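Local coordinates for protein putative archaeal ammonia monooxygenase subunit B (Candidatus Nitrosocaldus yellowstonii, PDB 4O65) that binds a copper(II) ion in a cupredoxin domain and is probably the B subunit of an archaeal ammonia monooxygenase, at residues A[23-27]-A[118-122]; A[38-43]-A[151-156]; A[66-71]-A[103-109]; A[78-82]-A[124-128]. All coordinates share one frame; numbering follows the deposited sequence.

The four contacts tie together a cupredoxin β-sandwich made of a four-stranded antiparallel sheet and a mixed five-stranded one. Contact 1 joins edge strand 23-25 of the mixed sheet to the end of strand 110-119 in the other. It touches contact 2, where helix 40-47 meets the segment after the last strand; their centres are about 12 Å apart. Contact 3 lies about 33 Å from contact 1, and contact 4 about 23 Å from contact 3, between centres. In sequence contact 3 is nested inside contact 1, and contact 4 inside contact 2. Contacts 1 and 3 thus join the sheets toward opposite ends of the sandwich, while contact 4 builds the copper site within the mixed sheet.

Contact 1 of 4, residues A[23-27]-A[118-122]; sequences RLITK and SALEP
Lys-27 and Thr-26 close on the backbone of Ala-119 and Leu-120 where the two sheets of the cupredoxin β-sandwich meet: strand 23-25 is an edge of the mixed sheet, strand 110-119 belongs to the antiparallel one. The tight part is centred on a single carbonyl. Lys-27 N donates to Ala-119 O over 2.8 Å; the bond is bent at the hydrogen (139°), yet the nitrogen sits almost straight out from the carbonyl (170° at the oxygen). The same oxygen receives a C-H···O contact from Thr-26 CA at 3.3 Å. Beside it, the methyl of Thr-26 presses on the turn that follows the strand, with CG2 3.5 Å from Leu-120 O and 3.6 Å from Pro-122 N. A chi1 of 59° leaves OG1 of Thr-26 for other work: it N-caps the helix at Glu-29 N and also bonds to Glu-151 O.

Packing is looser toward the strand side. Leu-24 CD1 comes no nearer than 4.3 Å to Ala-119 CB, and that methyl is 3.9 Å from Ile-25 O, a buried carbonyl for which the model contains no hydrogen-bonding partner. Ile-25 and Pro-122 are partly exposed at the margin. Past the gripped carbonyl, the lysine chain runs alongside Leu-120, pointing the same way, to where NZ forms salt bridges with Glu-92 OE1 and Asp-47 OD1. Lys-27 CE passes 3.8 Å from Leu-120 CD2. Lys-27 CE also lies 3.5 Å from Ser-118 OG, a hydroxyl hydrogen-bonded to Asp-58 OD2.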
loop_
_atom_site.group_PDB
_atom_site.type_symbol
_atom_site.label_atom_id
_atom_site.label_comp_id
_atom_site.label_asym_id
_atom_site.label_seq_id
_atom_site.Cartn_x
_atom_site.Cartn_y
_atom_site.Cartn_z
ATOM N N ARG A 23 13.051 1.881 -5.836
ATOM C CA ARG A 23 13.382 0.677 -6.608
ATOM C C ARG A 23 13.146 -0.507 -5.695
ATOM O O ARG A 23 13.674 -0.515 -4.574
ATOM C CB ARG A 23 14.878 0.696 -7.080
ATOM C CG ARG A 23 15.214 1.879 -7.997
ATOM C CD ARG A 23 16.450 1.626 -8.866
ATOM N NE ARG A 23 16.252 0.415 -9.693
ATOM C CZ ARG A 23 15.873 0.393 -10.982
ATOM N NH1 ARG A 23 15.659 1.523 -11.671
ATOM N NH2 ARG A 23 15.705 -0.780 -11.596
ATOM N N LEU A 24 12.387 -1.492 -6.168
ATOM C CA LEU A 24 12.072 -2.660 -5.345
ATOM C C LEU A 24 12.168 -3.878 -6.223
ATOM O O LEU A 24 12.279 -3.743 -7.432
ATOM C CB LEU A 24 10.633 -2.535 -4.872
ATOM C CG LEU A 24 10.323 -1.333 -3.952
ATOM C CD1 LEU A 24 8.810 -1.398 -3.665
ATOM C CD2 LEU A 24 11.092 -1.509 -2.676
ATOM N N ILE A 25 12.052 -5.058 -5.619
ATOM C CA ILE A 25 11.847 -6.294 -6.398
ATOM C C ILE A 25 10.498 -6.890 -6.008
ATOM O O ILE A 25 9.875 -6.461 -5.006
ATOM C CB ILE A 25 13.000 -7.324 -6.228
ATOM C CG1 ILE A 25 13.007 -7.837 -4.792
ATOM C CG2 ILE A 25 14.345 -6.665 -6.585
ATOM C CD1 ILE A 25 14.129 -8.864 -4.481
ATOM N N THR A 26 10.013 -7.867 -6.767
ATOM C CA THR A 26 8.690 -8.454 -6.413
ATOM C C THR A 26 8.778 -9.362 -5.208
ATOM O O THR A 26 9.884 -9.824 -4.845
ATOM C CB THR A 26 8.114 -9.267 -7.579
ATOM O OG1 THR A 26 9.049 -10.295 -7.899
ATOM C CG2 THR A 26 7.929 -8.390 -8.854
ATOM N N LYS A 27 7.639 -9.674 -4.597
ATOM C CA LYS A 27 7.613 -10.626 -3.477
ATOM C C LYS A 27 8.172 -11.979 -3.941
ATOM O O LYS A 27 9.004 -12.600 -3.249
ATOM C CB LYS A 27 6.170 -10.832 -2.969
ATOM C CG LYS A 27 6.143 -11.585 -1.645
ATOM C CD LYS A 27 4.767 -12.140 -1.227
ATOM C CE LYS A 27 3.666 -11.127 -0.985
ATOM N NZ LYS A 27 2.474 -11.887 -0.421
ATOM N N SER A 118 3.534 -4.732 -0.232
ATOM C CA SER A 118 4.426 -5.619 -0.963
ATOM C C SER A 118 4.206 -5.416 -2.474
ATOM O O SER A 118 3.047 -5.421 -2.956
ATOM C CB SER A 118 4.066 -7.072 -0.625
ATOM O OG SER A 118 4.849 -7.895 -1.464
ATOM N N ALA A 119 5.276 -5.167 -3.223
ATOM C CA ALA A 119 5.166 -5.159 -4.692
ATOM C C ALA A 119 5.022 -6.587 -5.188
ATOM O O ALA A 119 5.886 -7.452 -4.898
ATOM C CB ALA A 119 6.436 -4.556 -5.293
ATOM N N LEU A 120 3.981 -6.845 -5.984
ATOM C CA LEU A 120 3.760 -8.231 -6.505
ATOM C C LEU A 120 4.245 -8.458 -7.937
ATOM O O LEU A 120 4.692 -9.588 -8.310
ATOM C CB LEU A 120 2.267 -8.587 -6.411
ATOM C CG LEU A 120 1.610 -8.525 -5.049
ATOM C CD1 LEU A 120 0.123 -8.889 -5.156
ATOM C CD2 LEU A 120 2.310 -9.477 -4.076
ATOM N N GLU A 121 4.197 -7.415 -8.771
ATOM C CA GLU A 121 4.452 -7.623 -10.199
ATOM C C GLU A 121 5.386 -6.571 -10.734
ATOM O O GLU A 121 5.341 -5.378 -10.270
ATOM C CB GLU A 121 3.099 -7.628 -10.988
ATOM C CG GLU A 121 2.011 -8.462 -10.324
ATOM C CD GLU A 121 2.318 -9.964 -10.315
ATOM O OE1 GLU A 121 3.187 -10.393 -11.092
ATOM O OE2 GLU A 121 1.677 -10.712 -9.537
ATOM N N PRO A 122 6.254 -6.966 -11.672
ATOM C CA PRO A 122 7.248 -6.052 -12.184
ATOM C C PRO A 122 6.588 -4.921 -13.007
ATOM O O PRO A 122 5.490 -5.114 -13.566
ATOM C CB PRO A 122 8.145 -6.951 -13.056
ATOM C CG PRO A 122 7.207 -7.939 -13.582
ATOM C CD PRO A 122 6.337 -8.274 -12.372
#

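Contact 2 of 4, residues A[38-43]-A[151-156]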
loop_
_atom_site.group_PDB
_atom_site.type_symbol
_atom_site.label_atom_id
_atom_site.label_comp_id
_atom_site.label_asym_id
_atom_site.label_seq_id
_atom_site.Cartn_x
_atom_site.Cartn_y
_atom_site.Cartn_z
ATOM N N SER A 38 9.610 -19.572 -5.244
ATOM C CA SER A 38 8.492 -18.633 -4.943
ATOM C C SER A 38 7.098 -19.340 -4.859
ATOM O O SER A 38 6.077 -18.783 -5.288
ATOM C CB SER A 38 8.476 -17.544 -6.023
ATOM O OG SER A 38 8.379 -18.158 -7.306
ATOM N N ASP A 39 7.073 -20.539 -4.301
ATOM C CA ASP A 39 5.857 -21.384 -4.184
ATOM C C ASP A 39 4.914 -20.604 -3.257
ATOM O O ASP A 39 5.352 -19.819 -2.429
ATOM C CB ASP A 39 6.226 -22.646 -3.365
ATOM C CG ASP A 39 7.025 -23.672 -4.155
ATOM O OD1 ASP A 39 7.306 -23.540 -5.391
ATOM O OD2 ASP A 39 7.382 -24.650 -3.510
ATOM N N LEU A 40 3.623 -20.865 -3.309
ATOM C CA LEU A 40 2.705 -20.193 -2.351
ATOM C C LEU A 40 3.122 -20.338 -0.885
ATOM O O LEU A 40 2.999 -19.396 -0.073
ATOM C CB LEU A 40 1.273 -20.760 -2.548
ATOM C CG LEU A 40 0.595 -20.381 -3.893
ATOM C CD1 LEU A 40 -0.738 -21.164 -3.961
ATOM C CD2 LEU A 40 0.408 -18.848 -4.095
ATOM N N GLU A 41 3.623 -21.525 -0.508
ATOM C CA GLU A 41 4.068 -21.751 0.870
ATOM C C GLU A 41 5.236 -20.866 1.269
ATOM O O GLU A 41 5.305 -20.369 2.402
ATOM C CB GLU A 41 4.522 -23.211 1.033
ATOM C CG GLU A 41 3.909 -23.926 2.212
ATOM C CD GLU A 41 4.055 -25.437 2.042
ATOM O OE1 GLU A 41 5.160 -25.896 1.688
ATOM O OE2 GLU A 41 3.074 -26.150 2.258
ATOM N N THR A 42 6.144 -20.652 0.329
ATOM C CA THR A 42 7.299 -19.817 0.616
ATOM C C THR A 42 6.891 -18.319 0.659
ATOM O O THR A 42 7.443 -17.532 1.425
ATOM C CB THR A 42 8.348 -20.071 -0.444
ATOM O OG1 THR A 42 8.548 -21.530 -0.523
ATOM C CG2 THR A 42 9.609 -19.412 -0.055
ATOM N N LEU A 43 5.943 -17.953 -0.168
ATOM C CA LEU A 43 5.408 -16.562 -0.112
ATOM C C LEU A 43 4.781 -16.301 1.281
ATOM O O LEU A 43 4.854 -15.162 1.813
ATOM C CB LEU A 43 4.434 -16.367 -1.285
ATOM C CG LEU A 43 5.001 -16.390 -2.704
ATOM C CD1 LEU A 43 3.866 -16.319 -3.752
ATOM C CD2 LEU A 43 6.066 -15.312 -3.004
ATOM N N GLU A 151 10.651 -11.500 -10.951
ATOM C CA GLU A 151 9.646 -12.386 -11.548
ATOM C C GLU A 151 8.259 -12.060 -11.023
ATOM O O GLU A 151 8.077 -11.598 -9.859
ATOM C CB GLU A 151 10.017 -13.856 -11.365
ATOM C CG GLU A 151 9.910 -14.317 -9.947
ATOM C CD GLU A 151 10.474 -15.725 -9.757
ATOM O OE1 GLU A 151 11.141 -16.269 -10.667
ATOM O OE2 GLU A 151 10.243 -16.280 -8.678
ATOM N N PRO A 152 7.244 -12.271 -11.869
ATOM C CA PRO A 152 5.863 -12.051 -11.442
ATOM C C PRO A 152 5.517 -12.935 -10.256
ATOM O O PRO A 152 5.940 -14.087 -10.209
ATOM C CB PRO A 152 5.035 -12.481 -12.689
ATOM C CG PRO A 152 5.977 -12.240 -13.802
ATOM C CD PRO A 152 7.345 -12.652 -13.300
ATOM N N THR A 153 4.740 -12.435 -9.312
ATOM C CA THR A 153 4.321 -13.219 -8.155
ATOM C C THR A 153 3.009 -13.935 -8.551
ATOM O O THR A 153 2.011 -13.294 -8.962
ATOM C CB THR A 153 4.098 -12.342 -6.916
ATOM O OG1 THR A 153 5.281 -11.564 -6.721
ATOM C CG2 THR A 153 3.813 -13.175 -5.648
ATOM N N GLU A 154 3.003 -15.238 -8.361
ATOM C CA GLU A 154 1.819 -16.051 -8.671
ATOM C C GLU A 154 0.695 -15.833 -7.663
ATOM O O GLU A 154 0.898 -15.400 -6.494
ATOM C CB GLU A 154 2.225 -17.536 -8.690
ATOM C CG GLU A 154 2.478 -18.055 -7.264
ATOM C CD GLU A 154 3.129 -19.437 -7.183
ATOM O OE1 GLU A 154 2.588 -20.303 -6.467
ATOM O OE2 GLU A 154 4.183 -19.674 -7.813
ATOM N N LYS A 155 -0.533 -16.023 -8.117
ATOM C CA LYS A 155 -1.674 -15.954 -7.199
ATOM C C LYS A 155 -2.330 -17.341 -7.205
ATOM O O LYS A 155 -2.189 -18.045 -8.186
ATOM C CB LYS A 155 -2.707 -14.928 -7.695
ATOM C CG LYS A 155 -2.187 -13.477 -7.649
ATOM C CD LYS A 155 -3.184 -12.470 -8.230
ATOM C CE LYS A 155 -2.773 -11.030 -7.915
ATOM N NZ LYS A 155 -1.384 -10.731 -8.343
ATOM N N PRO A 156 -3.040 -17.711 -6.143
ATOM C CA PRO A 156 -3.687 -19.012 -6.155
ATOM C C PRO A 156 -4.793 -19.012 -7.202
ATOM O O PRO A 156 -5.370 -17.960 -7.506
ATOM C CB PRO A 156 -4.289 -19.156 -4.759
ATOM C CG PRO A 156 -3.758 -18.036 -3.957
ATOM C CD PRO A 156 -3.253 -16.977 -4.884
HETATM O O HOH W 1 5.208 -16.691 -7.389
HETATM O O HOH W 2 2.492 -22.960 -4.722
#
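The carboxylate of Glu-151 takes the hydroxyl of Ser-38 from above its plane: OG donates to OE2 over 3.0 Å, 37° out of that plane. The carboxylate of Glu-154 is placed differently. Ser-38 O lies over one of its faces, 3.3 Å from OE2, and since both atoms are acceptors no direct bond joins them. OE1 of the same group lies against Leu-40 CG. Further along, the Pro-156 ring offers CB to Leu-40 CD1 at 4.2 Å.

Two waters do the bridging. Water 1 accepts from Glu-154 N at 2.8 Å and donates to Ser-38 O, while water 2 accepts from Leu-40 N at 2.8 Å and donates to Glu-154 OE1. Underneath, at the buried side, Leu-43 CD1 meets Thr-153 CG2 at 3.7 Å; OG1 of that threonine is hydrogen-bonded to Leu-120 O.

The contact thus sets the start of helix 40-47 against the irregular segment after the last strand. Asp-39, the N-cap residue, makes no side-chain capping bond; the amide of Leu-40 reaches the Glu-154 carboxylate through water 2. The helix N-terminus may favour the negative charge of Glu-154, whereas nearby Asp-39 probably opposes it.

Contact 3 of 4, residues A[66-71]-A[103-109]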
loop_
_atom_site.group_PDB
_atom_site.type_symbol
_atom_site.label_atom_id
_atom_site.label_comp_id
_atom_site.label_asym_id
_atom_site.label_seq_id
_atom_site.Cartn_x
_atom_site.Cartn_y
_atom_site.Cartn_z
ATOM N N LEU A 66 -2.758 13.357 7.162
ATOM C CA LEU A 66 -4.054 13.772 6.565
ATOM C C LEU A 66 -4.507 14.967 7.376
ATOM O O LEU A 66 -4.557 14.911 8.624
ATOM C CB LEU A 66 -5.068 12.657 6.694
ATOM C CG LEU A 66 -4.564 11.334 6.139
ATOM C CD1 LEU A 66 -5.587 10.211 6.410
ATOM C CD2 LEU A 66 -4.316 11.426 4.618
ATOM N N VAL A 67 -4.749 16.069 6.679
ATOM C CA VAL A 67 -5.038 17.330 7.382
ATOM C C VAL A 67 -6.404 17.849 6.985
ATOM O O VAL A 67 -6.668 18.212 5.809
ATOM C CB VAL A 67 -3.945 18.368 7.090
ATOM C CG1 VAL A 67 -4.297 19.699 7.805
ATOM C CG2 VAL A 67 -2.588 17.819 7.499
ATOM N N SER A 68 -7.312 17.885 7.956
ATOM C CA SER A 68 -8.717 18.265 7.669
ATOM C C SER A 68 -8.901 19.765 7.565
ATOM O O SER A 68 -8.369 20.509 8.385
ATOM C CB SER A 68 -9.639 17.730 8.787
ATOM O OG SER A 68 -10.960 18.276 8.702
ATOM N N GLN A 69 -9.650 20.199 6.545
ATOM C CA GLN A 69 -10.022 21.589 6.347
ATOM C C GLN A 69 -11.504 21.836 6.548
ATOM O O GLN A 69 -12.015 22.936 6.258
ATOM C CB GLN A 69 -9.562 22.023 4.958
ATOM C CG GLN A 69 -8.042 21.789 4.853
ATOM C CD GLN A 69 -7.399 22.424 3.647
ATOM O OE1 GLN A 69 -7.711 22.078 2.482
ATOM N NE2 GLN A 69 -6.479 23.361 3.909
ATOM N N VAL A 70 -12.202 20.860 7.111
ATOM C CA VAL A 70 -13.661 21.012 7.324
ATOM C C VAL A 70 -13.972 21.073 8.833
ATOM O O VAL A 70 -13.151 20.715 9.674
ATOM C CB VAL A 70 -14.498 19.861 6.695
ATOM C CG1 VAL A 70 -14.232 19.723 5.190
ATOM C CG2 VAL A 70 -14.163 18.561 7.363
ATOM N N LYS A 71 -15.178 21.493 9.161
ATOM C CA LYS A 71 -15.504 21.727 10.563
ATOM C C LYS A 71 -15.863 20.467 11.315
ATOM O O LYS A 71 -15.676 20.389 12.520
ATOM C CB LYS A 71 -16.578 22.804 10.651
ATOM C CG LYS A 71 -16.046 24.080 10.037
ATOM C CD LYS A 71 -17.129 25.142 9.916
ATOM C CE LYS A 71 -16.480 26.469 9.577
ATOM N NZ LYS A 71 -17.461 27.590 9.692
ATOM N N PHE A 103 -11.620 4.978 9.161
ATOM C CA PHE A 103 -11.238 5.672 10.400
ATOM C C PHE A 103 -11.773 7.092 10.416
ATOM O O PHE A 103 -12.249 7.608 9.372
ATOM C CB PHE A 103 -9.728 5.652 10.587
ATOM C CG PHE A 103 -8.981 6.215 9.404
ATOM C CD1 PHE A 103 -8.743 7.600 9.324
ATOM C CD2 PHE A 103 -8.540 5.383 8.377
ATOM C CE1 PHE A 103 -8.088 8.141 8.218
ATOM C CE2 PHE A 103 -7.871 5.934 7.250
ATOM C CZ PHE A 103 -7.630 7.318 7.213
ATOM N N THR A 104 -11.674 7.763 11.570
ATOM C CA THR A 104 -12.173 9.126 11.681
ATOM C C THR A 104 -11.073 10.149 11.496
ATOM O O THR A 104 -9.977 10.014 12.074
ATOM C CB THR A 104 -12.809 9.380 13.070
ATOM O OG1 THR A 104 -13.894 8.465 13.210
ATOM C CG2 THR A 104 -13.342 10.817 13.195
ATOM N N ILE A 105 -11.393 11.198 10.742
ATOM C CA ILE A 105 -10.510 12.328 10.669
ATOM C C ILE A 105 -11.172 13.483 11.399
ATOM O O ILE A 105 -12.228 13.955 10.979
ATOM C CB ILE A 105 -10.206 12.743 9.207
ATOM C CG1 ILE A 105 -9.582 11.553 8.479
ATOM C CG2 ILE A 105 -9.231 13.928 9.215
ATOM C CD1 ILE A 105 -9.379 11.798 7.000
ATOM N N PRO A 106 -10.594 13.896 12.542
ATOM C CA PRO A 106 -11.323 14.897 13.326
ATOM C C PRO A 106 -11.404 16.207 12.581
ATOM O O PRO A 106 -10.469 16.600 11.902
ATOM C CB PRO A 106 -10.460 15.108 14.597
ATOM C CG PRO A 106 -9.382 14.082 14.545
ATOM C CD PRO A 106 -9.360 13.414 13.197
ATOM N N GLY A 107 -12.506 16.899 12.764
ATOM C CA GLY A 107 -12.685 18.233 12.204
ATOM C C GLY A 107 -11.553 19.202 12.501
ATOM O O GLY A 107 -11.231 19.458 13.659
ATOM N N GLY A 108 -10.909 19.717 11.452
ATOM C CA GLY A 108 -9.815 20.652 11.595
ATOM C C GLY A 108 -8.537 20.039 12.166
ATOM O O GLY A 108 -7.599 20.775 12.482
ATOM N N GLY A 109 -8.513 18.715 12.305
ATOM C CA GLY A 109 -7.404 18.008 12.968
ATOM C C GLY A 109 -6.534 17.287 11.943
ATOM O O GLY A 109 -6.603 17.569 10.735
HETATM O O HOH W 3 -12.595 16.225 9.205
#
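Ser-68 meets the turn at Gly-108 because its OG is turned opposite the backbone N (chi1 169°), which carries it beside the carbonyl carbon and over the glycines. There OG accepts from Gly-108 N at 3.1 Å and from Val-70 N at 3.3 Å, and gives its proton to water 3 at 2.7 Å, so one hydroxyl takes part in three bonds, two accepted and one donated. Water 3 in turn donates to Ile-105 O over 2.9 Å. A chi1 of 55° sets the ring of Phe-103 between its own backbone N and carbonyl carbon. From there its rim reaches Leu-66, whose CD1 touches the ring edge, near the ring plane, at 3.6 Å from CZ; the two side chains run at about a right angle. Ser-68 CB adds to these apolar contacts, packing on Ile-105 CG2 at 3.8 Å.

The backbone completes the join: Ser-68 N donates to Gly-109 O at 2.9 Å in a nearly straight bond (169° at the hydrogen). Strands 66-68 and 103-105 themselves stay 9.1 Å apart at their axes, which indicates facing layers joined through side chains rather than paired neighbours. Leu-66 also reaches Val-12 and Ile-14 of strand 12-19, and Phe-103 packs on Ile-78 of strand 74-81, which places the apolar group between the sheets.

Two motifs interlock here: the ST turn of Ser-68 and the type II β turn from Pro-106 to Gly-109, with Gly-108 at positive phi. Together they close one end of the cupredoxin sandwich.

Contact 4 of 4, residues A[78-82]-A[124-128]. With CU (copper (II) ion), chain B.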
loop_
_atom_site.group_PDB
_atom_site.type_symbol
_atom_site.label_atom_id
_atom_site.label_comp_id
_atom_site.label_asym_id
_atom_site.label_seq_id
_atom_site.Cartn_x
_atom_site.Cartn_y
_atom_site.Cartn_z
ATOM N N ILE A 78 -7.844 4.650 3.257
ATOM C CA ILE A 78 -6.674 5.011 2.531
ATOM C C ILE A 78 -6.157 3.837 1.707
ATOM O O ILE A 78 -6.314 2.687 2.103
ATOM C CB ILE A 78 -5.635 5.508 3.550
ATOM C CG1 ILE A 78 -4.436 6.123 2.874
ATOM C CG2 ILE A 78 -5.226 4.426 4.588
ATOM C CD1 ILE A 78 -3.880 7.151 3.869
ATOM N N SER A 79 -5.590 4.120 0.538
ATOM C CA SER A 79 -5.081 3.065 -0.291
ATOM C C SER A 79 -3.941 3.639 -1.110
ATOM O O SER A 79 -3.602 4.803 -0.928
ATOM C CB SER A 79 -6.176 2.482 -1.173
ATOM O OG SER A 79 -6.775 3.474 -1.995
ATOM N N LEU A 80 -3.388 2.815 -2.000
ATOM C CA LEU A 80 -2.312 3.284 -2.902
ATOM C C LEU A 80 -2.865 3.238 -4.305
ATOM O O LEU A 80 -3.368 2.162 -4.793
ATOM C CB LEU A 80 -1.065 2.413 -2.750
ATOM C CG LEU A 80 0.160 2.929 -3.511
ATOM C CD1 LEU A 80 0.804 4.054 -2.730
ATOM C CD2 LEU A 80 1.124 1.782 -3.768
ATOM N N PHE A 81 -2.787 4.373 -4.981
ATOM C CA PHE A 81 -3.187 4.481 -6.389
ATOM C C PHE A 81 -1.978 4.288 -7.274
ATOM O O PHE A 81 -0.993 4.983 -7.099
ATOM C CB PHE A 81 -3.812 5.863 -6.652
ATOM C CG PHE A 81 -4.134 6.122 -8.110
ATOM C CD1 PHE A 81 -5.088 5.346 -8.780
ATOM C CD2 PHE A 81 -3.452 7.102 -8.792
ATOM C CE1 PHE A 81 -5.376 5.598 -10.125
ATOM C CE2 PHE A 81 -3.737 7.378 -10.138
ATOM C CZ PHE A 81 -4.704 6.635 -10.781
ATOM N N THR A 82 -2.119 3.354 -8.251
ATOM C CA THR A 82 -1.097 2.792 -9.177
ATOM C C THR A 82 0.325 2.566 -8.719
ATOM O O THR A 82 0.523 2.031 -7.613
ATOM C CB THR A 82 -1.305 3.033 -10.745
ATOM O OG1 THR A 82 -0.662 4.241 -11.225
ATOM C CG2 THR A 82 -2.669 3.058 -11.064
ATOM N N THR A 124 6.881 -0.268 -13.905
ATOM C CA THR A 124 7.250 1.086 -13.482
ATOM C C THR A 124 5.945 1.739 -13.125
ATOM O O THR A 124 5.019 1.774 -13.937
ATOM C CB THR A 124 7.989 1.851 -14.593
ATOM O OG1 THR A 124 9.318 1.345 -14.691
ATOM C CG2 THR A 124 8.058 3.348 -14.238
ATOM N N TYR A 125 5.830 2.197 -11.878
ATOM C CA TYR A 125 4.534 2.649 -11.340
ATOM C C TYR A 125 4.648 4.107 -10.918
ATOM O O TYR A 125 5.645 4.501 -10.329
ATOM C CB TYR A 125 4.113 1.820 -10.093
ATOM C CG TYR A 125 3.971 0.336 -10.361
ATOM C CD1 TYR A 125 2.744 -0.180 -10.818
ATOM C CD2 TYR A 125 5.042 -0.547 -10.158
ATOM C CE1 TYR A 125 2.589 -1.536 -11.079
ATOM C CE2 TYR A 125 4.892 -1.902 -10.453
ATOM C CZ TYR A 125 3.676 -2.384 -10.890
ATOM O OH TYR A 125 3.500 -3.719 -11.187
ATOM N N HIS A 126 3.641 4.915 -11.216
ATOM C CA HIS A 126 3.620 6.246 -10.650
ATOM C C HIS A 126 2.613 6.145 -9.525
ATOM O O HIS A 126 1.415 5.987 -9.741
ATOM C CB HIS A 126 3.202 7.288 -11.697
ATOM C CG HIS A 126 3.663 8.689 -11.344
ATOM N ND1 HIS A 126 2.798 9.702 -10.986
ATOM C CD2 HIS A 126 4.967 9.231 -11.248
ATOM C CE1 HIS A 126 3.528 10.823 -10.713
ATOM N NE2 HIS A 126 4.842 10.519 -10.852
ATOM N N ALA A 127 3.096 6.087 -8.294
ATOM C CA ALA A 127 2.249 5.746 -7.152
ATOM C C ALA A 127 1.902 6.982 -6.346
ATOM O O ALA A 127 2.767 7.870 -6.171
ATOM C CB ALA A 127 3.037 4.802 -6.237
ATOM N N HIS A 128 0.679 6.981 -5.796
ATOM C CA HIS A 128 0.164 8.106 -4.998
ATOM C C HIS A 128 -0.557 7.550 -3.831
ATOM O O HIS A 128 -1.312 6.554 -3.939
ATOM C CB HIS A 128 -0.913 8.880 -5.762
ATOM C CG HIS A 128 -0.459 9.479 -7.074
ATOM N ND1 HIS A 128 -0.383 10.837 -7.278
ATOM C CD2 HIS A 128 -0.186 8.870 -8.332
ATOM C CE1 HIS A 128 -0.006 11.078 -8.580
ATOM N NE2 HIS A 128 0.098 9.879 -9.214
HETATM CU CU CU B . 0.921 9.522 -10.989
HETATM O O HOH W 4 1.761 3.801 -12.972
HETATM O O HOH W 5 -0.620 9.042 -12.309
#
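A copper site in the cupredoxin domain uses two histidines of strand 123-133, which pairs antiparallel with strand 74-81, the N-to-C directions of the two short segments 158° apart. Phe-81 and His-128 form a hydrogen-bonded pair: Phe-81 N donates to His-128 O at 2.8 Å, and His-128 N returns a bond to Phe-81 O at 2.9 Å. Their side chains leave the same face of the sheet and lie side by side. The rings are turned 50° to each other, with Phe-81 CD2 3.7 Å from His-128 CD2, and the histidine carbon is at the edge of the phenyl ring.

The metal is bound by His-126 through ND1 at 1.9 Å, by His-128 through NE2 at 2.0 Å and by water 5 at 2.1 Å. His-128 ND1 is hydrogen-bonded to Gly-141 O, which, with the copper bond at NE2, would hold the ring's rotation. Near the strand end, water 4 accepts from His-126 N at 2.8 Å and lies 3.0 Å from Thr-82 OG1.

Two histidines separated by one residue are also copper ligands in the related particulate methane monooxygenase. The use of ND1 by one and NE2 by the other probably lets them converge on a single ion, while strand pairing holds the backbone of His-128 in place.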